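Local coordinates for phosphoserine aminotransferase (Bacillus circulans, PDB 2C0R), which catalyses the reversible, pyridoxal-phosphate-dependent transamination between glutamate and phosphorylated keto acids, making phosphoserine for serine synthesis and phosphohydroxythreonine for pyridoxine synthesis, at residues Ala56-Leu61 with Val204-Val209; Val119-Glu124 with Thr130-Gln135; Ser176-Arg181 with Val191-Gln196; Phe302-Glu307 with Lys311-Ala316; Val323-His328 with Leu334-Tyr339. The protein carries 1 engineered substitution. All blocks are in the same frame, centred on the assembly; numbering follows the deposited sequence. Where two conformers were deposited one is given.

In the fold
Read from the N terminus, the chain shows how long and short closures combine. Interaction 1 opens first, on helix 45-61, and closes 143 residues later on strand 205-210; within that long loop lie interactions 2 and 3, in series. Interaction 2 ties the edge strand 117-122 to the start of the connection that follows it, and interaction 3 closes the loop between strands 170-173 and 190-194, next to the cofactor. All three reach the seven-stranded sheet, where the strands of interactions 1 and 3 are neighbours. Interactions 4 and 5 follow in series, each closing a short loop, and join through the three-stranded sheet, with F302 O probably hydrogen-bonded to L334 N. No pair crosses.

Interaction 1 of 5, residues Ala56-Leu61 with Val204-Val209; sequences ARLLAL and VTVVIV
V206 is the first residue along strand 205-210 to meet the helix, and it does so through L58, the one leucine of 56-61 that runs straight at the strand. The two side chains reach tip to tip, V206 CG1 lying 3.7 Å from L58 CD2. V206 CG1 stands opposite the backbone N (chi1 173°), which directs this methyl at the leucine. V207 then turns to the other side of the sheet, where its side chain packs on I73 and Y192. Next comes I208, back on the helix side. Its extended CG1-CD1 arm brings CD1 to 4.1 Å from L58 CG, again end against end, while the same side chain also rests on V191 and L185. L58 therefore touches two residues spaced two apart on the strand, with CD2 on V206 and CG on I208, and its own CG, trans to the backbone N (chi1 -177°), holds the branch out from the helix. The contact is wholly apolar and buried. V206 and I208 are meanwhile tied by backbone bonds to A193 and V191 of the neighbouring strand. A helix laid on the mixed seven-stranded sheet, here on its antiparallel strand, is the architecture of the large domain of fold type I pyridoxal-phosphate enzymes.

Interaction 2 of 5, residues Val119-Glu124 with Thr130-Gln135; sequences VAASSE and TLPKLQ
S123 meets T130 and P132 just where strand 117-122 gives out, and its short side chain can be followed atom by atom. The CB does most of the touching: it sits 3.0 Å from the carbonyl O of T130, a tight approach, and 3.8 Å from P132 CD. Beyond it, OG lies between the backbone N and the carbonyl carbon (chi1 54°). From there the hydroxyl is 4.0 Å from P132 CD and makes no hydrogen bond to 130-135; its polar partner is the carbonyl O of M99 on the adjacent strand, through a weak bond. Two residues earlier, A121 puts its methyl against the same proline, CB to P132 CB 4.0 Å. The proline ring is thus met at CD by S123 and at CB by A121, while its other neighbours include V98 and T100.

Between these two residues S122 turns away from the contact. Its OG accepts the backbone N-H of E124 at 3.0 Å in a fairly straight bond (164°), an ST turn that bends the chain as it leaves the strand. The returning segment is fixed from outside as well: T130 OG1 is hydrogen-bonded to D291, and L131 N to S294 OG. The contact lies at an edge of the seven-stranded sheet, where outermost strand 117-122 ends and its connection to parallel strand 143-149 starts back past the strand between them, 94-99, in the large domain of a fold type I aminotransferase.

Interaction 3 of 5, residues Ser176-Arg181 with Val191-Gln196; sequences SDILSR and VYAGAQ. With PLP (pyridoxal-5'-phosphate), chain C.
I178 and A193 carry this buried contact, with V191 in a lesser part. The branched end of I178 closes round the alanine methyl: CG2 is 3.5 Å from A193 CB, while CD1 lies 4.0 Å from that same CB. With CG1 opposite the backbone N (chi1 -159°), the longer arm of I178 reaches back along the strand to V191, and CD1 comes to 4.5 Å from V191 CG2. A small residue at A193 suits so close an approach.

I178 is presented by a type II beta turn from D177 to S180. D177 O is gripped twice, by S180 N and by S180 OG at 2.6 Å, the hydroxyl donating in the carbonyl plane, on a lone pair. R181 NH1 makes a salt bridge to D177 OD2 at 2.7 Å, closing the loop on itself.

Past the strand end at G194 the chain reaches Q196, whose side chain, bent at chi2 (-84°), points NE2 at the cofactor phosphate; NE2 donates to PLP O1P at 2.8 Å in a nearly straight bond. Replacing the glutamine by a leucine would probably leave O1P without this donor and the phosphate less firmly fixed. On the ring side of the cofactor, near PLP O3, S176 OG bonds T153 OG1 and N151 ND2. N238 and T239 of the second subunit also bond the cofactor, so this loop and strand end line the pyridoxal-phosphate pocket of a dimeric aminotransferase.

Interaction 4 of 5, residues Phe302-Glu307 with Lys311-Ala316; sequences FRLASE and KEFVKA
A strand-to-helix turn brings F302, in strand 299-303, and L304, just after it, against F313 of helix 307-319. The turn is closed by S306, the N-cap residue, whose OG takes the backbone N-H of L309. One turn further on, the helix makes its bond across the contact: K311 N donates to E307 O at 2.9 Å, at 163°, and K311 CB lies 3.6 Å from that oxygen.

Alongside this polar turn the packing is apolar. L304 and F313 cross at about a right angle, L304 CD2 reaching 4.2 Å from F313 CB near the root of the aromatic side chain. F313 CG is trans to the backbone N (chi1 174°), which carries the ring toward F302. There F313 CZ comes to the edge of the F302 ring, near its plane, 4.2 Å from F302 CZ. F313 is also engaged in edge-to-face pairs with F353 and F357 of helix 344-361, and L334 packs on both F302 and F313.

On the exposed side the K311 chain, bent at chi2 and chi4, brings NZ to 3.6 Å from E312 OE1 in a salt bridge. The chemistry is divided accordingly: the S306 cap takes L309 N, E307 O takes K311 N, and between F302, L304 and F313 the packing is carbon on carbon. Since L304 N also bonds the carboxylate of E310, polar and apolar ties share the attachment of helix to strand.

Interaction 5 of 5, residues Val323-His328 with Leu334-Tyr339; sequences VGLKGH and LRASIY
R335 and H328 meet flank to face: the CB of H328 lies over one face of the R335 guanidinium, 3.8 Å from NH2, while that NH2 in turn sits at the edge of the imidazole, near its plane. The histidine ring is held elsewhere, ND1 bonding S330 OG. R335 leaves the strand with an extended start and then bends at chi3 (56°), and this bend turns its NE back toward the loop. A water in the guanidinium plane accepts from NE at 2.8 Å and also lies 2.8 Å from K326 O, an acceptor within its reach. The far end, NH1, bonds T153 O, beside the cofactor site.

L325 and A336 make the apolar part, L325 CD2 approaching A336 CB at 4.0 Å. The backbones join in a single bridge between K326 and L334. Its hydrogen bond runs from R335 N to L325 O, 2.8 Å long and fairly straight (164°), the donor tilted 28° from the carbonyl plane. The same oxygen has a CA-H...O contact from L334 CA at 3.2 Å, so it is approached from two neighbouring residues.

The main-chain N, NE and NH1 of R335 thus each have a partner: L325 O, the water and T153 O. Such a set implies an arginine whose direction is fixed from both ends, next to a residue that binds pyridoxal phosphate.

Interaction 1 of 5, residues Ala56-Leu61 with Val204-Val209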
# COMPACT_ATOMS: atom_id res chain seq x y z
N ALA A 56 9.76 -3.05 16.82
CA ALA A 56 10.61 -3.59 17.85
C ALA A 56 11.20 -4.94 17.46
O ALA A 56 12.37 -5.20 17.72
CB ALA A 56 9.86 -3.78 19.17
N ARG A 57 10.41 -5.81 16.85
CA ARG A 57 11.00 -7.10 16.48
C ARG A 57 12.02 -6.97 15.37
O ARG A 57 13.02 -7.69 15.34
CB ARG A 57 9.86 -7.98 15.94
CG ARG A 57 8.96 -8.50 17.01
CD ARG A 57 7.94 -9.47 16.42
NE ARG A 57 7.01 -9.99 17.39
CZ ARG A 57 7.20 -10.48 18.59
NH1 ARG A 57 8.41 -10.53 19.13
NH2 ARG A 57 6.20 -10.93 19.32
N LEU A 58 11.80 -6.06 14.43
CA LEU A 58 12.79 -5.86 13.36
C LEU A 58 14.08 -5.31 13.94
O LEU A 58 15.14 -5.83 13.63
CB LEU A 58 12.19 -4.91 12.33
CG LEU A 58 12.92 -4.53 11.06
CD1 LEU A 58 13.87 -5.51 10.46
CD2 LEU A 58 11.81 -4.18 10.03
N LEU A 59 14.03 -4.29 14.79
CA LEU A 59 15.24 -3.79 15.42
C LEU A 59 15.94 -4.89 16.23
O LEU A 59 17.18 -4.97 16.18
CB LEU A 59 14.97 -2.56 16.29
CG LEU A 59 14.61 -1.32 15.46
CD1 LEU A 59 14.17 -0.22 16.40
CD2 LEU A 59 15.78 -0.81 14.64
N ALA A 60 15.17 -5.70 16.93
CA ALA A 60 15.81 -6.76 17.70
C ALA A 60 16.52 -7.76 16.76
O ALA A 60 17.62 -8.22 17.10
CB ALA A 60 14.81 -7.45 18.61
N LEU A 61 15.92 -8.09 15.64
CA LEU A 61 16.62 -9.03 14.74
C LEU A 61 17.97 -8.48 14.34
O LEU A 61 18.89 -9.25 14.06
CB LEU A 61 15.74 -9.31 13.51
CG LEU A 61 14.60 -10.33 13.78
CD1 LEU A 61 13.61 -10.30 12.62
CD2 LEU A 61 15.12 -11.76 13.98
N VAL A 204 3.63 -2.87 1.57
CA VAL A 204 4.33 -2.17 2.62
C VAL A 204 5.82 -2.07 2.22
O VAL A 204 6.39 -3.06 1.75
CB VAL A 204 4.35 -2.90 3.98
CG1 VAL A 204 4.70 -1.90 5.08
CG2 VAL A 204 3.05 -3.62 4.25
N THR A 205 6.39 -0.92 2.41
CA THR A 205 7.85 -0.75 2.27
C THR A 205 8.38 -0.45 3.65
O THR A 205 7.89 0.45 4.36
CB THR A 205 8.12 0.41 1.28
OG1 THR A 205 7.45 0.10 0.05
CG2 THR A 205 9.60 0.53 0.98
N VAL A 206 9.40 -1.20 4.04
CA VAL A 206 10.08 -0.97 5.31
C VAL A 206 11.22 -0.02 5.06
O VAL A 206 12.01 -0.27 4.16
CB VAL A 206 10.63 -2.30 5.84
CG1 VAL A 206 11.49 -2.03 7.07
CG2 VAL A 206 9.47 -3.22 6.13
N VAL A 207 11.24 1.07 5.80
CA VAL A 207 12.30 2.07 5.69
C VAL A 207 12.90 2.27 7.07
O VAL A 207 12.17 2.63 8.00
CB VAL A 207 11.78 3.40 5.14
CG1 VAL A 207 12.88 4.46 5.10
CG2 VAL A 207 11.18 3.19 3.77
N ILE A 208 14.17 1.96 7.24
CA ILE A 208 14.80 2.08 8.54
C ILE A 208 15.80 3.22 8.43
O ILE A 208 16.70 3.12 7.60
CB ILE A 208 15.53 0.79 8.93
CG1 ILE A 208 14.63 -0.46 8.75
CG2 ILE A 208 16.06 0.88 10.34
CD1 ILE A 208 15.32 -1.74 9.16
N VAL A 209 15.61 4.27 9.21
CA VAL A 209 16.33 5.50 8.99
C VAL A 209 16.94 5.99 10.29
O VAL A 209 16.37 5.91 11.37
CB VAL A 209 15.37 6.54 8.36
CG1 VAL A 209 14.24 6.93 9.33
CG2 VAL A 209 16.18 7.70 7.86

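Interaction 2 of 5, residues Val119-Glu124 with Thr130-Gln135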
# COMPACT_ATOMS: atom_id res chain seq x y z
N VAL A 119 27.82 9.04 -10.66
CA VAL A 119 28.02 7.59 -10.61
C VAL A 119 29.32 7.32 -9.85
O VAL A 119 30.43 7.65 -10.36
CB VAL A 119 28.02 7.00 -12.02
CG1 VAL A 119 28.49 5.55 -12.03
CG2 VAL A 119 26.62 7.12 -12.65
N ALA A 120 29.27 6.77 -8.67
CA ALA A 120 30.36 6.57 -7.73
C ALA A 120 31.15 5.32 -8.07
O ALA A 120 32.33 5.14 -7.72
CB ALA A 120 29.90 6.55 -6.27
N ALA A 121 30.50 4.41 -8.79
CA ALA A 121 31.13 3.18 -9.28
C ALA A 121 30.08 2.48 -10.15
O ALA A 121 28.90 2.73 -9.98
CB ALA A 121 31.60 2.25 -8.18
N SER A 122 30.57 1.64 -11.06
CA SER A 122 29.68 1.00 -12.01
C SER A 122 30.22 -0.32 -12.49
O SER A 122 31.41 -0.41 -12.73
CB SER A 122 29.44 1.90 -13.24
OG SER A 122 28.60 1.24 -14.20
N SER A 123 29.38 -1.30 -12.63
CA SER A 123 29.76 -2.58 -13.23
C SER A 123 29.16 -2.73 -14.62
O SER A 123 29.16 -3.83 -15.18
CB SER A 123 29.35 -3.72 -12.32
OG SER A 123 27.95 -3.58 -12.05
N GLU A 124 28.72 -1.63 -15.22
CA GLU A 124 28.16 -1.66 -16.56
C GLU A 124 29.09 -2.27 -17.60
O GLU A 124 28.67 -3.02 -18.50
CB GLU A 124 27.81 -0.22 -16.96
CG GLU A 124 26.77 -0.20 -18.08
CD GLU A 124 26.58 1.19 -18.65
OE1 GLU A 124 27.04 2.18 -18.02
OE2 GLU A 124 25.95 1.31 -19.73
N THR A 130 30.23 -8.29 -12.85
CA THR A 130 31.27 -8.20 -11.85
C THR A 130 30.98 -7.01 -10.94
O THR A 130 31.14 -5.88 -11.40
CB THR A 130 32.65 -8.00 -12.51
OG1 THR A 130 32.83 -9.07 -13.43
CG2 THR A 130 33.78 -8.02 -11.48
N LEU A 131 30.58 -7.25 -9.70
CA LEU A 131 30.28 -6.09 -8.87
C LEU A 131 31.52 -5.22 -8.70
O LEU A 131 32.65 -5.71 -8.70
CB LEU A 131 29.83 -6.54 -7.49
CG LEU A 131 28.43 -7.13 -7.46
CD1 LEU A 131 28.22 -7.97 -6.21
CD2 LEU A 131 27.44 -5.99 -7.61
N PRO A 132 31.33 -3.95 -8.53
CA PRO A 132 32.46 -3.08 -8.21
C PRO A 132 33.00 -3.50 -6.86
O PRO A 132 32.29 -3.79 -5.91
CB PRO A 132 31.87 -1.69 -8.09
CG PRO A 132 30.41 -1.83 -8.27
CD PRO A 132 30.03 -3.24 -8.60
N LYS A 133 34.33 -3.55 -6.79
CA LYS A 133 34.95 -3.67 -5.48
C LYS A 133 34.70 -2.41 -4.65
O LYS A 133 34.53 -1.30 -5.20
CB LYS A 133 36.46 -3.86 -5.65
CG LYS A 133 36.84 -5.09 -6.43
CD LYS A 133 38.36 -5.17 -6.66
CE LYS A 133 38.80 -6.48 -7.31
NZ LYS A 133 40.24 -6.82 -7.13
N LEU A 134 34.73 -2.56 -3.32
CA LEU A 134 34.42 -1.39 -2.49
C LEU A 134 35.40 -0.25 -2.72
O LEU A 134 35.03 0.94 -2.63
CB LEU A 134 34.34 -1.83 -1.02
CG LEU A 134 33.17 -2.73 -0.63
CD1 LEU A 134 32.98 -2.77 0.88
CD2 LEU A 134 31.86 -2.29 -1.28
N GLN A 135 36.65 -0.58 -3.08
CA GLN A 135 37.75 0.34 -3.33
C GLN A 135 37.48 1.23 -4.54
O GLN A 135 38.03 2.32 -4.68
CB GLN A 135 39.04 -0.44 -3.55

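Interaction 3 of 5, residues Ser176-Arg181 with Val191-Gln196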
# COMPACT_ATOMS: atom_id res chain seq x y z
N SER A 176 15.50 -7.04 -2.04
CA SER A 176 15.50 -8.48 -2.26
C SER A 176 16.44 -9.23 -1.33
O SER A 176 16.58 -10.45 -1.53
CB SER A 176 15.77 -8.73 -3.73
OG SER A 176 16.93 -8.06 -4.18
N ASP A 177 16.99 -8.61 -0.29
CA ASP A 177 17.79 -9.43 0.64
C ASP A 177 17.67 -8.95 2.09
O ASP A 177 18.35 -9.45 2.99
CB ASP A 177 19.25 -9.58 0.23
CG ASP A 177 20.13 -8.35 0.45
OD1 ASP A 177 19.66 -7.33 0.97
OD2 ASP A 177 21.32 -8.47 0.08
N ILE A 178 16.78 -7.99 2.41
CA ILE A 178 16.74 -7.52 3.79
C ILE A 178 16.32 -8.63 4.72
O ILE A 178 15.39 -9.41 4.45
CB ILE A 178 15.79 -6.31 3.92
CG1 ILE A 178 16.13 -5.52 5.20
CG2 ILE A 178 14.34 -6.75 3.85
CD1 ILE A 178 15.37 -4.22 5.31
N LEU A 179 16.98 -8.72 5.85
CA LEU A 179 16.79 -9.77 6.86
C LEU A 179 17.00 -11.18 6.30
O LEU A 179 16.42 -12.13 6.79
CB LEU A 179 15.42 -9.65 7.56
CG LEU A 179 15.04 -8.28 8.07
CD1 LEU A 179 13.73 -8.40 8.88
CD2 LEU A 179 16.13 -7.63 8.94
N SER A 180 17.92 -11.27 5.33
CA SER A 180 18.42 -12.57 4.89
C SER A 180 19.76 -12.87 5.55
O SER A 180 20.25 -14.02 5.46
CB SER A 180 18.62 -12.62 3.39
OG SER A 180 19.60 -11.73 2.95
N ARG A 181 20.34 -11.87 6.19
CA ARG A 181 21.71 -12.01 6.66
C ARG A 181 21.98 -10.92 7.68
O ARG A 181 21.39 -9.85 7.56
CB ARG A 181 22.73 -11.91 5.51
CG ARG A 181 22.57 -10.72 4.58
CD ARG A 181 23.83 -10.19 3.92
NE ARG A 181 23.41 -9.16 2.94
CZ ARG A 181 24.16 -8.85 1.88
NH1 ARG A 181 23.77 -7.92 1.00
NH2 ARG A 181 25.34 -9.48 1.73
N VAL A 191 18.06 2.30 5.19
CA VAL A 191 17.89 1.09 4.40
C VAL A 191 16.42 0.92 4.10
O VAL A 191 15.54 1.26 4.91
CB VAL A 191 18.41 -0.20 5.06
CG1 VAL A 191 19.90 -0.06 5.41
CG2 VAL A 191 17.69 -0.56 6.33
N TYR A 192 16.10 0.39 2.92
CA TYR A 192 14.68 0.24 2.60
C TYR A 192 14.47 -1.05 1.81
O TYR A 192 15.38 -1.61 1.18
CB TYR A 192 14.16 1.40 1.79
CG TYR A 192 14.75 1.67 0.45
CD1 TYR A 192 14.06 1.37 -0.71
CD2 TYR A 192 16.00 2.28 0.34
CE1 TYR A 192 14.56 1.60 -1.99
CE2 TYR A 192 16.48 2.54 -0.92
CZ TYR A 192 15.81 2.21 -2.08
OH TYR A 192 16.27 2.51 -3.31
N ALA A 193 13.21 -1.51 1.84
CA ALA A 193 12.87 -2.75 1.16
C ALA A 193 11.37 -2.79 0.93
O ALA A 193 10.61 -2.69 1.90
CB ALA A 193 13.21 -3.97 1.99
N GLY A 194 10.93 -3.03 -0.28
CA GLY A 194 9.56 -3.49 -0.47
C GLY A 194 9.44 -4.80 0.28
O GLY A 194 10.31 -5.66 0.19
N ALA A 195 8.38 -4.96 1.05
CA ALA A 195 8.32 -6.15 1.88
C ALA A 195 8.09 -7.46 1.11
O ALA A 195 8.40 -8.50 1.64
CB ALA A 195 7.18 -6.05 2.90
N GLN A 196 7.58 -7.37 -0.10
CA GLN A 196 7.08 -8.55 -0.81
C GLN A 196 8.16 -9.46 -1.37
O GLN A 196 7.80 -10.50 -1.92
CB GLN A 196 6.21 -8.08 -1.97
CG GLN A 196 6.89 -7.37 -3.12
CD GLN A 196 7.09 -5.88 -2.90
OE1 GLN A 196 6.89 -5.31 -1.80
NE2 GLN A 196 7.52 -5.25 -4.01
N1 PLP C . 14.51 -2.63 -5.73
C2 PLP C . 14.77 -3.97 -5.79
C2A PLP C . 16.19 -4.41 -5.45
C3 PLP C . 13.79 -4.86 -6.13
O3 PLP C . 14.02 -6.20 -6.13
C4 PLP C . 12.51 -4.38 -6.33
C4A PLP C . 11.40 -5.37 -6.71
C5 PLP C . 12.28 -3.02 -6.35
C6 PLP C . 13.25 -2.14 -5.96
C5A PLP C . 10.91 -2.46 -6.74
O4P PLP C . 9.98 -2.68 -5.69
P PLP C . 8.46 -2.21 -5.79
O1P PLP C . 7.88 -2.46 -4.43
O2P PLP C . 7.86 -3.09 -6.87
O3P PLP C . 8.49 -0.77 -6.19

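Interaction 4 of 5, residues Phe302-Glu307 with Lys311-Ala316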
# COMPACT_ATOMS: atom_id res chain seq x y z
N PHE A 302 20.79 -17.90 -14.27
CA PHE A 302 21.58 -18.80 -15.12
C PHE A 302 20.94 -18.91 -16.50
O PHE A 302 19.80 -18.51 -16.72
CB PHE A 302 21.77 -20.17 -14.45
CG PHE A 302 20.51 -20.94 -14.10
CD1 PHE A 302 20.18 -22.04 -14.87
CD2 PHE A 302 19.69 -20.58 -13.06
CE1 PHE A 302 19.05 -22.78 -14.57
CE2 PHE A 302 18.56 -21.32 -12.75
CZ PHE A 302 18.23 -22.43 -13.52
N ARG A 303 21.77 -19.44 -17.43
CA ARG A 303 21.35 -19.51 -18.80
C ARG A 303 21.61 -20.91 -19.36
O ARG A 303 22.50 -21.62 -18.87
CB ARG A 303 22.14 -18.57 -19.70
CG ARG A 303 22.32 -17.14 -19.35
CD ARG A 303 23.13 -16.47 -20.44
NE ARG A 303 23.03 -15.03 -20.42
CZ ARG A 303 22.07 -14.13 -20.38
NH1 ARG A 303 20.78 -14.42 -20.35
NH2 ARG A 303 22.41 -12.84 -20.36
N LEU A 304 20.84 -21.23 -20.39
CA LEU A 304 21.14 -22.42 -21.20
C LEU A 304 21.71 -21.95 -22.53
O LEU A 304 21.95 -20.77 -22.70
CB LEU A 304 19.89 -23.25 -21.40
CG LEU A 304 19.41 -24.05 -20.19
CD1 LEU A 304 18.97 -23.17 -19.04
CD2 LEU A 304 18.26 -24.93 -20.67
N ALA A 305 21.92 -22.86 -23.48
CA ALA A 305 22.67 -22.56 -24.70
C ALA A 305 21.87 -21.68 -25.64
O ALA A 305 22.44 -20.98 -26.48
CB ALA A 305 23.05 -23.85 -25.40
N SER A 306 20.55 -21.72 -25.48
CA SER A 306 19.72 -20.94 -26.39
C SER A 306 18.45 -20.48 -25.71
O SER A 306 18.01 -21.07 -24.72
CB SER A 306 19.32 -21.76 -27.62
OG SER A 306 18.39 -22.75 -27.24
N GLU A 307 17.86 -19.45 -26.31
CA GLU A 307 16.60 -19.00 -25.74
C GLU A 307 15.50 -20.04 -25.90
O GLU A 307 14.57 -20.11 -25.09
CB GLU A 307 16.18 -17.72 -26.46
CG GLU A 307 16.47 -16.48 -25.62
CD GLU A 307 15.79 -15.26 -26.23
OE1 GLU A 307 16.50 -14.52 -26.94
OE2 GLU A 307 14.58 -15.07 -25.97
N LYS A 311 13.14 -21.50 -23.02
CA LYS A 311 11.69 -21.60 -23.05
C LYS A 311 11.24 -23.03 -22.74
O LYS A 311 10.25 -23.28 -22.03
CB LYS A 311 11.22 -21.16 -24.44
CG LYS A 311 10.12 -22.02 -25.01
CD LYS A 311 10.62 -23.11 -25.98
CE LYS A 311 9.47 -24.12 -26.13
NZ LYS A 311 8.74 -24.23 -24.84
N GLU A 312 11.95 -24.01 -23.29
CA GLU A 312 11.61 -25.41 -23.09
C GLU A 312 11.75 -25.78 -21.62
O GLU A 312 10.90 -26.46 -21.05
CB GLU A 312 12.50 -26.30 -23.95
CG GLU A 312 12.14 -27.77 -23.81
CD GLU A 312 10.93 -28.10 -24.67
OE1 GLU A 312 10.51 -27.25 -25.49
OE2 GLU A 312 10.42 -29.23 -24.53
N PHE A 313 12.83 -25.34 -20.98
CA PHE A 313 13.07 -25.64 -19.57
C PHE A 313 11.90 -25.07 -18.78
O PHE A 313 11.38 -25.70 -17.86
CB PHE A 313 14.38 -25.00 -19.16
CG PHE A 313 14.76 -25.08 -17.70
CD1 PHE A 313 15.69 -26.03 -17.31
CD2 PHE A 313 14.29 -24.20 -16.74
CE1 PHE A 313 16.09 -26.15 -16.01
CE2 PHE A 313 14.63 -24.34 -15.42
CZ PHE A 313 15.56 -25.30 -15.05
N VAL A 314 11.50 -23.83 -19.05
CA VAL A 314 10.45 -23.18 -18.22
C VAL A 314 9.16 -23.97 -18.33
O VAL A 314 8.46 -24.30 -17.38
CB VAL A 314 10.26 -21.71 -18.67
CG1 VAL A 314 8.95 -21.14 -18.14
CG2 VAL A 314 11.44 -20.83 -18.25
N LYS A 315 8.87 -24.30 -19.59
CA LYS A 315 7.58 -24.94 -19.85
C LYS A 315 7.58 -26.29 -19.17
O LYS A 315 6.61 -26.67 -18.49
CB LYS A 315 7.38 -25.03 -21.36
N ALA A 316 8.67 -27.03 -19.31
CA ALA A 316 8.71 -28.32 -18.65
C ALA A 316 8.67 -28.15 -17.15
O ALA A 316 8.04 -28.92 -16.44
CB ALA A 316 9.99 -29.02 -19.12

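Interaction 5 of 5, residues Val323-His328 with Leu334-Tyr339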
# COMPACT_ATOMS: atom_id res chain seq x y z
N VAL A 323 7.14 -22.69 -10.27
CA VAL A 323 6.58 -21.40 -10.61
C VAL A 323 7.67 -20.35 -10.60
O VAL A 323 8.47 -20.29 -9.63
CB VAL A 323 5.47 -21.05 -9.57
CG1 VAL A 323 4.94 -19.66 -9.81
CG2 VAL A 323 4.40 -22.15 -9.66
N GLY A 324 7.72 -19.52 -11.63
CA GLY A 324 8.53 -18.28 -11.59
C GLY A 324 9.96 -18.39 -12.03
O GLY A 324 10.72 -17.42 -11.84
N LEU A 325 10.41 -19.48 -12.65
CA LEU A 325 11.83 -19.63 -12.99
C LEU A 325 12.24 -18.86 -14.23
O LEU A 325 13.44 -18.68 -14.45
CB LEU A 325 12.18 -21.13 -13.20
CG LEU A 325 12.10 -21.97 -11.94
CD1 LEU A 325 12.18 -23.44 -12.24
CD2 LEU A 325 13.19 -21.56 -10.95
N LYS A 326 11.35 -18.43 -15.11
CA LYS A 326 11.75 -17.63 -16.27
C LYS A 326 12.43 -16.34 -15.82
O LYS A 326 11.83 -15.68 -14.95
CB LYS A 326 10.51 -17.30 -17.09
CG LYS A 326 10.72 -16.74 -18.47
CD LYS A 326 9.39 -16.44 -19.16
CE LYS A 326 9.55 -15.65 -20.45
NZ LYS A 326 8.99 -16.35 -21.63
N GLY A 327 13.57 -15.98 -16.38
CA GLY A 327 14.33 -14.77 -15.98
C GLY A 327 13.48 -13.54 -16.27
O GLY A 327 12.54 -13.68 -17.04
N HIS A 328 13.81 -12.40 -15.67
CA HIS A 328 13.00 -11.22 -16.00
C HIS A 328 13.09 -10.88 -17.47
O HIS A 328 14.11 -11.14 -18.11
CB HIS A 328 13.60 -10.12 -15.13
CG HIS A 328 12.87 -8.82 -15.26
ND1 HIS A 328 13.11 -7.87 -16.23
CD2 HIS A 328 11.87 -8.33 -14.50
CE1 HIS A 328 12.29 -6.85 -16.06
NE2 HIS A 328 11.52 -7.11 -15.02
N LEU A 334 17.12 -17.73 -16.83
CA LEU A 334 16.37 -18.28 -15.73
C LEU A 334 16.82 -17.60 -14.45
O LEU A 334 17.94 -17.06 -14.35
CB LEU A 334 16.59 -19.78 -15.56
CG LEU A 334 16.16 -20.70 -16.70
CD1 LEU A 334 14.69 -20.54 -17.12
CD2 LEU A 334 17.04 -20.52 -17.93
N ARG A 335 15.90 -17.62 -13.50
CA ARG A 335 16.18 -16.99 -12.21
C ARG A 335 15.43 -17.81 -11.15
O ARG A 335 14.20 -17.86 -11.20
CB ARG A 335 15.69 -15.55 -12.17
CG ARG A 335 15.87 -14.91 -10.79
CD ARG A 335 15.60 -13.40 -10.84
NE ARG A 335 14.27 -13.11 -11.37
CZ ARG A 335 13.66 -11.93 -11.34
NH1 ARG A 335 14.24 -10.86 -10.77
NH2 ARG A 335 12.45 -11.79 -11.88
N ALA A 336 16.16 -18.41 -10.24
CA ALA A 336 15.61 -19.11 -9.11
C ALA A 336 15.70 -18.17 -7.91
O ALA A 336 16.80 -17.95 -7.43
CB ALA A 336 16.38 -20.39 -8.83
N SER A 337 14.54 -17.65 -7.52
CA SER A 337 14.51 -16.76 -6.35
C SER A 337 14.27 -17.58 -5.09
O SER A 337 13.32 -18.39 -5.08
CB SER A 337 13.42 -15.70 -6.58
OG SER A 337 13.74 -14.90 -7.71
N ILE A 338 15.17 -17.39 -4.13
CA ILE A 338 15.26 -18.35 -3.03
C ILE A 338 15.32 -17.63 -1.70
O ILE A 338 16.07 -17.93 -0.78
CB ILE A 338 16.45 -19.30 -3.22
CG1 ILE A 338 17.74 -18.53 -3.53
CG2 ILE A 338 16.14 -20.33 -4.31
CD1 ILE A 338 18.93 -19.52 -3.53
N TYR A 339 14.42 -16.61 -1.62
CA TYR A 339 14.24 -15.84 -0.42
C TYR A 339 14.02 -16.70 0.81
O TYR A 339 13.79 -17.89 0.67
CB TYR A 339 12.98 -14.96 -0.59
CG TYR A 339 13.09 -14.08 -1.80
CD1 TYR A 339 12.16 -14.14 -2.82
CD2 TYR A 339 14.13 -13.17 -1.92
CE1 TYR A 339 12.24 -13.34 -3.92
CE2 TYR A 339 14.23 -12.34 -3.03
CZ TYR A 339 13.30 -12.45 -4.02
OH TYR A 339 13.36 -11.64 -5.13
O HOH W 1 12.17 -14.63 -12.43